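Local coordinates for protein glucosidase (Croceicoccus marinus, PDB 5Z3K) that probably hydrolyses O-glycosidic bonds as a family 39 beta-glucosidase built on a TIM barrel next to a beta-sheet domain, at residues A[26-30]-A[42-46]; A[63-67]-A[117-121]; A[134-139]-A[185-190]; A[336-340]-A[370-374]. All blocks are in the same frame, centred on the assembly; numbering follows the deposited sequence.

Interaction 1 of 4, residues A[26-30]-A[42-46]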
loop_
_atom_site.group_PDB
_atom_site.type_symbol
_atom_site.label_atom_id
_atom_site.label_comp_id
_atom_site.label_asym_id
_atom_site.label_seq_id
_atom_site.Cartn_x
_atom_site.Cartn_y
_atom_site.Cartn_z
ATOM N N THR A 26 -3.689 -1.541 -0.728
ATOM C CA THR A 26 -3.932 -1.259 0.681
ATOM C C THR A 26 -4.198 -2.562 1.412
ATOM O O THR A 26 -4.339 -3.626 0.809
ATOM C CB THR A 26 -5.111 -0.299 0.882
ATOM O OG1 THR A 26 -5.065 0.233 2.210
ATOM C CG2 THR A 26 -6.440 -1.035 0.703
ATOM N N SER A 27 -4.264 -2.459 2.728
ATOM C CA SER A 27 -4.614 -3.587 3.567
ATOM C C SER A 27 -5.749 -3.154 4.482
ATOM O O SER A 27 -6.106 -1.975 4.546
ATOM C CB SER A 27 -3.413 -4.080 4.379
ATOM O OG SER A 27 -3.160 -3.209 5.459
ATOM N N GLY A 28 -6.313 -4.123 5.187
ATOM C CA GLY A 28 -7.431 -3.893 6.081
ATOM C C GLY A 28 -8.639 -4.730 5.706
ATOM O O GLY A 28 -8.654 -5.445 4.704
ATOM N N ILE A 29 -9.674 -4.607 6.535
ATOM C CA ILE A 29 -10.927 -5.347 6.429
ATOM C C ILE A 29 -11.988 -4.388 5.892
ATOM O O ILE A 29 -12.381 -3.444 6.597
ATOM C CB ILE A 29 -11.340 -5.942 7.784
ATOM C CG1 ILE A 29 -10.284 -6.958 8.261
ATOM C CG2 ILE A 29 -12.726 -6.569 7.686
ATOM C CD1 ILE A 29 -10.417 -7.380 9.739
ATOM N N PRO A 30 -12.483 -4.576 4.662
ATOM C CA PRO A 30 -13.378 -3.578 4.064
ATOM C C PRO A 30 -14.848 -3.716 4.429
ATOM O O PRO A 30 -15.608 -2.772 4.172
ATOM C CB PRO A 30 -13.179 -3.802 2.555
ATOM C CG PRO A 30 -12.824 -5.243 2.431
ATOM C CD PRO A 30 -12.007 -5.567 3.670
ATOM N N ILE A 42 -17.237 -0.528 4.383
ATOM C CA ILE A 42 -16.638 0.589 3.659
ATOM C C ILE A 42 -16.129 0.157 2.282
ATOM O O ILE A 42 -15.311 0.846 1.681
ATOM C CB ILE A 42 -15.506 1.242 4.477
ATOM C CG1 ILE A 42 -14.423 0.194 4.759
ATOM C CG2 ILE A 42 -16.092 1.880 5.767
ATOM C CD1 ILE A 42 -13.263 0.640 5.629
ATOM N N LEU A 43 -16.591 -0.993 1.784
ATOM C CA LEU A 43 -16.115 -1.496 0.496
ATOM C C LEU A 43 -16.359 -0.496 -0.631
ATOM O O LEU A 43 -15.546 -0.381 -1.561
ATOM C CB LEU A 43 -16.800 -2.829 0.180
ATOM C CG LEU A 43 -16.379 -3.524 -1.106
ATOM C CD1 LEU A 43 -14.887 -3.907 -1.040
ATOM C CD2 LEU A 43 -17.262 -4.766 -1.371
ATOM N N ASP A 44 -17.481 0.233 -0.580
ATOM C CA ASP A 44 -17.745 1.217 -1.625
ATOM C C ASP A 44 -16.700 2.323 -1.638
ATOM O O ASP A 44 -16.453 2.912 -2.693
ATOM C CB ASP A 44 -19.137 1.828 -1.460
ATOM C CG ASP A 44 -19.535 2.685 -2.644
ATOM O OD1 ASP A 44 -19.712 2.133 -3.752
ATOM O OD2 ASP A 44 -19.662 3.914 -2.467
ATOM N N VAL A 45 -16.099 2.639 -0.481
ATOM C CA VAL A 45 -15.031 3.641 -0.458
ATOM C C VAL A 45 -13.791 3.101 -1.162
ATOM O O VAL A 45 -13.115 3.828 -1.900
ATOM C CB VAL A 45 -14.708 4.085 0.988
ATOM C CG1 VAL A 45 -13.625 5.187 1.002
ATOM C CG2 VAL A 45 -15.959 4.576 1.712
ATOM N N TRP A 46 -13.464 1.827 -0.940
ATOM C CA TRP A 46 -12.344 1.225 -1.666
ATOM C C TRP A 46 -12.600 1.245 -3.171
ATOM O O TRP A 46 -11.693 1.523 -3.971
ATOM C CB TRP A 46 -12.111 -0.209 -1.182
ATOM C CG TRP A 46 -11.454 -0.360 0.151
ATOM C CD1 TRP A 46 -11.383 0.565 1.149
ATOM C CD2 TRP A 46 -10.763 -1.524 0.629
ATOM N NE1 TRP A 46 -10.692 0.051 2.224
ATOM C CE2 TRP A 46 -10.295 -1.228 1.928
ATOM C CE3 TRP A 46 -10.508 -2.789 0.088
ATOM C CZ2 TRP A 46 -9.581 -2.151 2.695
ATOM C CZ3 TRP A 46 -9.797 -3.714 0.856
ATOM C CH2 TRP A 46 -9.344 -3.389 2.142
#

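Interaction 2 of 4, residues A[63-67]-A[117-121]. With GOL (glycerol), chain C.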
loop_
_atom_site.group_PDB
_atom_site.type_symbol
_atom_site.label_atom_id
_atom_site.label_comp_id
_atom_site.label_asym_id
_atom_site.label_seq_id
_atom_site.Cartn_x
_atom_site.Cartn_y
_atom_site.Cartn_z
ATOM N N LEU A 63 -2.750 -18.869 8.175
ATOM C CA LEU A 63 -2.457 -20.299 8.191
ATOM C C LEU A 63 -1.668 -20.542 9.474
ATOM O O LEU A 63 -0.438 -20.491 9.482
ATOM C CB LEU A 63 -1.683 -20.730 6.947
ATOM C CG LEU A 63 -1.281 -22.212 6.978
ATOM C CD1 LEU A 63 -2.517 -23.073 7.189
ATOM C CD2 LEU A 63 -0.530 -22.633 5.719
ATOM N N ASP A 64 -2.384 -20.763 10.577
ATOM C CA ASP A 64 -1.705 -20.916 11.853
ATOM C C ASP A 64 -0.954 -22.247 11.888
ATOM O O ASP A 64 -1.343 -23.223 11.241
ATOM C CB ASP A 64 -2.693 -20.818 13.018
ATOM C CG ASP A 64 -2.038 -20.308 14.305
ATOM O OD1 ASP A 64 -0.872 -19.865 14.257
ATOM O OD2 ASP A 64 -2.688 -20.330 15.372
ATOM N N THR A 65 0.161 -22.256 12.612
ATOM C CA THR A 65 1.040 -23.415 12.662
ATOM C C THR A 65 0.753 -24.319 13.854
ATOM O O THR A 65 1.434 -25.330 14.030
ATOM C CB THR A 65 2.507 -22.970 12.683
ATOM O OG1 THR A 65 2.680 -21.932 13.653
ATOM C CG2 THR A 65 2.919 -22.448 11.310
ATOM N N ILE A 66 -0.217 -23.966 14.686
ATOM C CA ILE A 66 -0.803 -24.873 15.656
ATOM C C ILE A 66 -2.303 -24.916 15.377
ATOM O O ILE A 66 -2.822 -24.163 14.550
ATOM C CB ILE A 66 -0.516 -24.448 17.107
ATOM C CG1 ILE A 66 -1.128 -23.067 17.375
ATOM C CG2 ILE A 66 0.994 -24.462 17.387
ATOM C CD1 ILE A 66 -0.811 -22.500 18.734
ATOM N N ASP A 67 -2.998 -25.811 16.072
ATOM C CA ASP A 67 -4.448 -25.878 15.932
ATOM C C ASP A 67 -5.074 -24.596 16.460
ATOM O O ASP A 67 -4.671 -24.073 17.501
ATOM C CB ASP A 67 -5.018 -27.089 16.686
ATOM C CG ASP A 67 -4.654 -28.425 16.037
ATOM O OD1 ASP A 67 -3.835 -28.447 15.094
ATOM O OD2 ASP A 67 -5.191 -29.466 16.484
ATOM N N LYS A 117 3.668 -17.598 16.907
ATOM C CA LYS A 117 4.640 -17.366 15.843
ATOM C C LYS A 117 5.555 -18.563 15.621
ATOM O O LYS A 117 6.634 -18.416 15.026
ATOM C CB LYS A 117 5.471 -16.108 16.107
ATOM C CG LYS A 117 6.077 -16.014 17.478
ATOM C CD LYS A 117 5.205 -15.147 18.373
ATOM C CE LYS A 117 5.939 -14.732 19.633
ATOM N NZ LYS A 117 4.969 -14.081 20.560
ATOM N N GLN A 118 5.135 -19.751 16.050
ATOM C CA GLN A 118 5.997 -20.920 15.929
ATOM C C GLN A 118 6.148 -21.325 14.464
ATOM O O GLN A 118 5.235 -21.128 13.658
ATOM C CB GLN A 118 5.429 -22.091 16.731
ATOM C CG GLN A 118 5.380 -21.855 18.228
ATOM C CD GLN A 118 4.751 -23.018 18.964
ATOM O OE1 GLN A 118 4.870 -24.168 18.541
ATOM N NE2 GLN A 118 4.065 -22.726 20.061
ATOM N N PRO A 119 7.288 -21.904 14.093
ATOM C CA PRO A 119 7.430 -22.456 12.740
ATOM C C PRO A 119 6.582 -23.710 12.565
ATOM O O PRO A 119 6.009 -24.253 13.514
ATOM C CB PRO A 119 8.928 -22.767 12.643
ATOM C CG PRO A 119 9.334 -23.038 14.081
ATOM C CD PRO A 119 8.485 -22.146 14.929
ATOM N N ALA A 120 6.514 -24.175 11.318
ATOM C CA ALA A 120 5.775 -25.393 11.011
ATOM C C ALA A 120 6.441 -26.612 11.646
ATOM O O ALA A 120 7.663 -26.769 11.589
ATOM C CB ALA A 120 5.681 -25.594 9.500
ATOM N N ARG A 121 5.613 -27.474 12.246
ATOM C CA ARG A 121 6.024 -28.754 12.822
ATOM C C ARG A 121 6.288 -29.809 11.756
ATOM O O ARG A 121 7.217 -30.614 11.889
ATOM C CB ARG A 121 4.926 -29.265 13.757
ATOM C CG ARG A 121 5.217 -29.217 15.239
ATOM C CD ARG A 121 4.463 -30.354 15.945
ATOM N NE ARG A 121 3.011 -30.297 15.726
ATOM C CZ ARG A 121 2.327 -31.180 15.000
ATOM N NH1 ARG A 121 2.958 -32.179 14.415
ATOM N NH2 ARG A 121 1.011 -31.066 14.850
HETATM C C1 GOL C . 2.124 -26.765 11.270
HETATM O O1 GOL C . 2.999 -26.852 12.368
HETATM C C2 GOL C . 2.287 -28.079 10.456
HETATM O O2 GOL C . 3.589 -28.238 9.978
HETATM C C3 GOL C . 1.882 -29.223 11.443
HETATM O O3 GOL C . 1.284 -30.231 10.667
#

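Interaction 3 of 4, residues A[134-139]-A[185-190]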
loop_
_atom_site.group_PDB
_atom_site.type_symbol
_atom_site.label_atom_id
_atom_site.label_comp_id
_atom_site.label_asym_id
_atom_site.label_seq_id
_atom_site.Cartn_x
_atom_site.Cartn_y
_atom_site.Cartn_z
ATOM N N VAL A 134 -3.853 -22.478 -2.302
ATOM C CA VAL A 134 -3.633 -21.793 -3.568
ATOM C C VAL A 134 -4.592 -22.320 -4.626
ATOM O O VAL A 134 -5.182 -21.547 -5.387
ATOM C CB VAL A 134 -2.162 -21.933 -4.007
ATOM C CG1 VAL A 134 -1.943 -21.317 -5.384
ATOM C CG2 VAL A 134 -1.232 -21.281 -2.983
ATOM N N ARG A 135 -4.767 -23.644 -4.686
ATOM C CA ARG A 135 -5.685 -24.226 -5.659
ATOM C C ARG A 135 -7.119 -23.789 -5.401
ATOM O O ARG A 135 -7.907 -23.651 -6.342
ATOM C CB ARG A 135 -5.586 -25.752 -5.621
ATOM C CG ARG A 135 -4.347 -26.298 -6.297
ATOM C CD ARG A 135 -4.337 -27.830 -6.356
ATOM N NE ARG A 135 -3.071 -28.292 -6.919
ATOM C CZ ARG A 135 -2.745 -28.188 -8.206
ATOM N NH1 ARG A 135 -3.607 -27.669 -9.074
ATOM N NH2 ARG A 135 -1.560 -28.607 -8.629
ATOM N N HIS A 136 -7.479 -23.584 -4.136
ATOM C CA HIS A 136 -8.817 -23.092 -3.831
ATOM C C HIS A 136 -9.035 -21.689 -4.392
ATOM O O HIS A 136 -10.123 -21.379 -4.893
ATOM C CB HIS A 136 -9.048 -23.121 -2.321
ATOM C CG HIS A 136 -10.351 -22.538 -1.896
ATOM N ND1 HIS A 136 -11.549 -23.219 -2.009
ATOM C CD2 HIS A 136 -10.651 -21.337 -1.350
ATOM C CE1 HIS A 136 -12.527 -22.460 -1.552
ATOM N NE2 HIS A 136 -12.010 -21.310 -1.150
ATOM N N TYR A 137 -8.019 -20.830 -4.342
ATOM C CA TYR A 137 -8.211 -19.455 -4.786
ATOM C C TYR A 137 -7.779 -19.204 -6.225
ATOM O O TYR A 137 -8.051 -18.121 -6.747
ATOM C CB TYR A 137 -7.492 -18.485 -3.835
ATOM C CG TYR A 137 -8.236 -18.424 -2.518
ATOM C CD1 TYR A 137 -9.528 -17.907 -2.465
ATOM C CD2 TYR A 137 -7.688 -18.953 -1.353
ATOM C CE1 TYR A 137 -10.237 -17.874 -1.284
ATOM C CE2 TYR A 137 -8.395 -18.925 -0.157
ATOM C CZ TYR A 137 -9.667 -18.383 -0.127
ATOM O OH TYR A 137 -10.398 -18.376 1.049
ATOM N N VAL A 138 -7.145 -20.176 -6.889
ATOM C CA VAL A 138 -6.660 -20.004 -8.250
ATOM C C VAL A 138 -7.337 -20.956 -9.231
ATOM O O VAL A 138 -7.649 -20.563 -10.362
ATOM C CB VAL A 138 -5.124 -20.151 -8.320
ATOM C CG1 VAL A 138 -4.646 -20.081 -9.771
ATOM C CG2 VAL A 138 -4.444 -19.060 -7.480
ATOM N N CYS A 139 -7.588 -22.207 -8.824
ATOM C CA CYS A 139 -8.103 -23.235 -9.728
ATOM C C CYS A 139 -9.496 -23.735 -9.349
ATOM O O CYS A 139 -9.913 -24.788 -9.835
ATOM C CB CYS A 139 -7.132 -24.422 -9.786
ATOM S SG CYS A 139 -5.441 -23.938 -10.182
ATOM N N ARG A 185 3.865 -24.827 -8.348
ATOM C CA ARG A 185 3.273 -26.082 -8.798
ATOM C C ARG A 185 1.833 -25.874 -9.262
ATOM O O ARG A 185 1.384 -26.502 -10.228
ATOM C CB ARG A 185 3.350 -27.115 -7.672
ATOM C CG ARG A 185 2.733 -28.471 -7.968
ATOM C CD ARG A 185 2.984 -29.428 -6.797
ATOM N NE ARG A 185 4.375 -29.375 -6.344
ATOM C CZ ARG A 185 4.764 -29.144 -5.090
ATOM N NH1 ARG A 185 3.876 -28.935 -4.125
ATOM N NH2 ARG A 185 6.059 -29.122 -4.801
ATOM N N VAL A 186 1.094 -24.986 -8.596
ATOM C CA VAL A 186 -0.296 -24.771 -8.984
ATOM C C VAL A 186 -0.368 -24.034 -10.313
ATOM O O VAL A 186 -1.139 -24.402 -11.208
ATOM C CB VAL A 186 -1.044 -24.013 -7.876
ATOM C CG1 VAL A 186 -2.441 -23.600 -8.365
ATOM C CG2 VAL A 186 -1.113 -24.852 -6.621
ATOM N N ASP A 187 0.442 -23.001 -10.465
ATOM C CA ASP A 187 0.432 -22.163 -11.649
ATOM C C ASP A 187 1.732 -21.370 -11.709
ATOM O O ASP A 187 1.972 -20.498 -10.863
ATOM C CB ASP A 187 -0.786 -21.240 -11.617
ATOM C CG ASP A 187 -0.895 -20.357 -12.843
ATOM O OD1 ASP A 187 -0.097 -20.502 -13.798
ATOM O OD2 ASP A 187 -1.798 -19.499 -12.847
ATOM N N PRO A 188 2.601 -21.660 -12.681
ATOM C CA PRO A 188 3.861 -20.906 -12.792
ATOM C C PRO A 188 3.663 -19.410 -12.976
ATOM O O PRO A 188 4.586 -18.643 -12.686
ATOM C CB PRO A 188 4.539 -21.532 -14.019
ATOM C CG PRO A 188 3.927 -22.885 -14.151
ATOM C CD PRO A 188 2.519 -22.766 -13.653
ATOM N N ALA A 189 2.494 -18.970 -13.447
ATOM C CA ALA A 189 2.239 -17.548 -13.655
ATOM C C ALA A 189 2.004 -16.790 -12.358
ATOM O O ALA A 189 2.001 -15.555 -12.373
ATOM C CB ALA A 189 1.034 -17.359 -14.579
ATOM N N LEU A 190 1.797 -17.487 -11.245
ATOM C CA LEU A 190 1.606 -16.805 -9.976
ATOM C C LEU A 190 2.918 -16.206 -9.489
ATOM O O LEU A 190 4.000 -16.754 -9.708
ATOM C CB LEU A 190 1.051 -17.769 -8.933
ATOM C CG LEU A 190 -0.314 -18.377 -9.253
ATOM C CD1 LEU A 190 -0.583 -19.549 -8.324
ATOM C CD2 LEU A 190 -1.431 -17.328 -9.155
#

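Interaction 4 of 4, residues A[336-340]-A[370-374]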
loop_
_atom_site.group_PDB
_atom_site.type_symbol
_atom_site.label_atom_id
_atom_site.label_comp_id
_atom_site.label_asym_id
_atom_site.label_seq_id
_atom_site.Cartn_x
_atom_site.Cartn_y
_atom_site.Cartn_z
ATOM N N LEU A 336 -8.792 10.448 -3.440
ATOM C CA LEU A 336 -8.296 11.302 -4.518
ATOM C C LEU A 336 -6.979 10.774 -5.079
ATOM O O LEU A 336 -6.733 10.866 -6.290
ATOM C CB LEU A 336 -8.119 12.733 -4.028
ATOM C CG LEU A 336 -9.319 13.415 -3.369
ATOM C CD1 LEU A 336 -8.969 14.869 -3.145
ATOM C CD2 LEU A 336 -10.580 13.271 -4.201
ATOM N N VAL A 337 -6.119 10.229 -4.213
ATOM C CA VAL A 337 -4.887 9.595 -4.688
ATOM C C VAL A 337 -5.210 8.426 -5.612
ATOM O O VAL A 337 -4.699 8.331 -6.733
ATOM C CB VAL A 337 -4.019 9.133 -3.500
ATOM C CG1 VAL A 337 -2.972 8.153 -3.972
ATOM C CG2 VAL A 337 -3.374 10.320 -2.787
ATOM N N GLY A 338 -6.050 7.503 -5.147
ATOM C CA GLY A 338 -6.344 6.332 -5.954
ATOM C C GLY A 338 -6.959 6.681 -7.293
ATOM O O GLY A 338 -6.661 6.047 -8.308
ATOM N N GLN A 339 -7.835 7.691 -7.314
ATOM C CA GLN A 339 -8.436 8.096 -8.572
ATOM C C GLN A 339 -7.379 8.629 -9.528
ATOM O O GLN A 339 -7.450 8.391 -10.739
ATOM C CB GLN A 339 -9.529 9.131 -8.320
ATOM C CG GLN A 339 -10.738 8.502 -7.618
ATOM C CD GLN A 339 -11.598 9.512 -6.900
ATOM O OE1 GLN A 339 -11.413 10.719 -7.035
ATOM N NE2 GLN A 339 -12.552 9.016 -6.115
ATOM N N THR A 340 -6.396 9.353 -8.997
ATOM C CA THR A 340 -5.327 9.873 -9.838
ATOM C C THR A 340 -4.454 8.744 -10.365
ATOM O O THR A 340 -4.095 8.736 -11.551
ATOM C CB THR A 340 -4.485 10.885 -9.058
ATOM O OG1 THR A 340 -5.332 11.935 -8.580
ATOM C CG2 THR A 340 -3.410 11.484 -9.950
ATOM N N ILE A 370 -9.232 14.366 -17.336
ATOM C CA ILE A 370 -7.904 14.738 -16.833
ATOM C C ILE A 370 -7.986 14.873 -15.317
ATOM O O ILE A 370 -8.916 15.509 -14.805
ATOM C CB ILE A 370 -7.430 16.072 -17.445
ATOM C CG1 ILE A 370 -7.739 16.164 -18.953
ATOM C CG2 ILE A 370 -5.976 16.372 -17.055
ATOM C CD1 ILE A 370 -7.005 15.195 -19.802
ATOM N N ARG A 371 -7.005 14.317 -14.592
ATOM C CA ARG A 371 -6.944 14.447 -13.134
ATOM C C ARG A 371 -5.618 15.068 -12.719
ATOM O O ARG A 371 -4.555 14.581 -13.114
ATOM C CB ARG A 371 -7.114 13.096 -12.442
ATOM C CG ARG A 371 -8.508 12.535 -12.612
ATOM C CD ARG A 371 -8.758 11.255 -11.808
ATOM N NE ARG A 371 -10.160 10.896 -11.987
ATOM C CZ ARG A 371 -10.607 9.692 -12.324
ATOM N NH1 ARG A 371 -9.767 8.675 -12.501
ATOM N NH2 ARG A 371 -11.914 9.511 -12.471
ATOM N N ILE A 372 -5.682 16.121 -11.905
ATOM C CA ILE A 372 -4.484 16.804 -11.414
ATOM C C ILE A 372 -4.552 16.819 -9.895
ATOM O O ILE A 372 -5.447 17.446 -9.309
ATOM C CB ILE A 372 -4.336 18.229 -11.971
ATOM C CG1 ILE A 372 -4.259 18.223 -13.504
ATOM C CG2 ILE A 372 -3.087 18.873 -11.374
ATOM C CD1 ILE A 372 -5.494 18.851 -14.188
ATOM N N LEU A 373 -3.620 16.118 -9.263
ATOM C CA LEU A 373 -3.587 15.933 -7.820
ATOM C C LEU A 373 -2.484 16.803 -7.241
ATOM O O LEU A 373 -1.365 16.797 -7.756
ATOM C CB LEU A 373 -3.328 14.463 -7.486
ATOM C CG LEU A 373 -3.226 14.142 -6.001
ATOM C CD1 LEU A 373 -4.628 14.228 -5.353
ATOM C CD2 LEU A 373 -2.649 12.767 -5.808
ATOM N N ILE A 374 -2.798 17.553 -6.187
ATOM C CA ILE A 374 -1.865 18.475 -5.557
ATOM C C ILE A 374 -1.923 18.281 -4.052
ATOM O O ILE A 374 -3.002 18.371 -3.456
ATOM C CB ILE A 374 -2.194 19.944 -5.893
ATOM C CG1 ILE A 374 -2.260 20.172 -7.403
ATOM C CG2 ILE A 374 -1.193 20.879 -5.203
ATOM C CD1 ILE A 374 -2.955 21.481 -7.774
#

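Interaction 1 of 4, residues A[26-30]-A[42-46]
The indole of W46 lies between P30 and T26. Its CB carries CG anti to its own carbonyl carbon (chi1 -75°), which sends the ring from the helix toward segment 26-30. At CD2 and CE3 the ring runs under P30 CB, which stands 3.6 Å from the centroid of the six-membered ring and almost on its normal. This is a CH-pi contact over the face. CZ3 meets P30 CG at 3.7 Å. On the opposite face T26 CG2 makes a second CH-pi contact, 3.9 Å from W46 CZ2. The far tip, CH2, has G28 O at the ring edge, 3.4 Å away. In the five-membered ring, W46 NE1 donates to A304 O. With an alanine at W46, P30 and T26 would probably face a gap and A304 O would lose this donor. One backbone hydrogen bond, from I42 N to P30 O at 2.8 Å, ties the two segments. I42 is the N-cap residue of helix 43-48. I42 CG1 packs against the same carbonyl. A side chain on G28 would run into the carbonyl O of the residue before it and come close to W46 CZ2. The contact packs helix 43-48 on the end of strand 25-27, within the beta-alpha-beta unit completed by strand 53-55. Helix 89-100 covers P30 and L43, and F334 of helix 329-341 packs on T26.

Interaction 2 of 4, residues A[63-67]-A[117-121]
T65 and Q118 make the tight part of this contact. T65 OG1 donates to Q118 O at 2.7 Å. The hydroxyl approaches from above the carbonyl plane, 39° out of it. T65 OG1 sits between the backbone N and the carbonyl carbon (chi1 47°), which turns it to face Q118. The methyl CG2 comes alongside, 4.0 Å from A120 N, a buried amide with no partner in the model. N116 ND2 also bonds T65 OG1, and D64 OD1 takes another bond from N116. A valine in place of T65 would probably leave Q118 O without its hydroxyl donor and break one of the ties to N116. The outer side is looser. I66 CG2 only brushes Q118 OE1, at 4.1 Å, and the two side chains cross at about a right angle near the surface. A glycerol, probably from the crystallisation liquor, bridges the loops at the other end. Its O1 donates to T65 O at 2.7 Å and accepts from R121 N, at the same length and almost straight (178°). Its C3 lies over one face of the R121 guanidinium. The two segments are loops of the barrel. One follows strand 53-55 and precedes helix 89-100; the other follows strand 104-109 and precedes helix 123-138. Y126 of helix 123-138 touches L63 and A120, and Q171 and M175 of helix 169-186 pack on P119.

Interaction 3 of 4, residues A[134-139]-A[185-190]
V186 fills the middle of this contact, with its two methyls spread between V134, R135 and C139. Its CG1 is anti to the backbone N (chi1 171°) and lies 3.5 Å from C139 SG. Its CG2 is 3.6 Å from R135 CG. V134 has nearly the same torsion, which brings its CG1 within 3.8 Å of V186 CB. The same methyl meets L190 CD1 at 3.7 Å, and these two side chains reach each other tip to tip. V138 does likewise: its CG2 ends 3.9 Å from L190 CD2. R135 is extended from CG to NE and runs across V186, so that V186 CG2 sits over one guanidinium face toward its rim. The polar end of R135 is held by E131, through a salt bridge at NH2. E131 also pairs with R185, which has E127 as a second partner. The acidic residues thus probably offset the two nearby arginines. After helix 169-186 the chain turns at D187. D187 OD1 accepts from A189 N at 3.0 Å, from above the carboxylate plane. This Asx turn, together with a type I turn from D187 to L190, brings L190 back against V134 and V138. W152 of strand 151-154 packs on V134 and L190. The arrangement joins two neighbouring outer helices of the barrel near their C-terminal ends, by apolar side-chain packing characteristic of the TIM-barrel fold.

Interaction 4 of 4, residues A[336-340]-A[370-374]
R371 and L373 reach from strand 369-376 onto helix 329-341, where the beta-sheet domain packs on an outer helix of the TIM barrel, the one after its last strand 298-301. The axes of the two short segments approach to 8.7 Å, with N-to-C directions 137° apart. L373 is buried in the contact. Its CG is anti to the backbone N (chi1 178°), which carries both methyls to the helix. CD1 rests 4.0 Å from L336 CB, and CD2 lies at the same distance from V337 CG2. L373 CB is closer still to T340 OG1, at 3.4 Å. T340 and L373 cross obliquely, and T340 CG2 packs against L373 CB as well. R371 covers the outer part of the contact. It is extended from CG to NE, and its guanidinium has Q339 CB over one face. NH1 donates to Q339 O at 2.9 Å. That donor sits above the carbonyl plane, and the N-H...O angle of 132° is far from straight.

E479 of the neighbouring strand 474-482 makes a salt bridge with R371 NE, so the guanidinium is gripped from the sheet as well as from the helix. Q339 NE2 hydrogen-bonds N48 O, and L477, on the same strand as E479, packs on L336, Q339 and T340. I289 of helix 277-291 touches L373, and A285 and A288 of that helix touch V337. T340 is steadied within its own helix: its OG1 donates to L336 O at 2.9 Å, while T340 N reaches the same oxygen from the opposite face of its plane.

How the interactions relate
Interactions 1 and 4 are buried. Interaction 3 is partly buried, and interaction 2 lies at the surface. The first three belong to the barrel, whereas interaction 4 ties the barrel side to the separate beta-sheet. Interactions 2 and 3 share a neighbourhood: helix 123-138 takes part in interaction 3 and covers residues of interaction 2, with nearest atoms about 9 Å apart. Helix 329-341, which supplies interaction 4, also packs on T26 of interaction 1. Chemistry follows place. Interaction 1 relies on an aromatic ring, interaction 3 on aliphatic packing, and interaction 4 on leucine packing plus an arginine-to-carbonyl hydrogen bond. Interaction 2 depends on a hydroxyl-to-carbonyl bond.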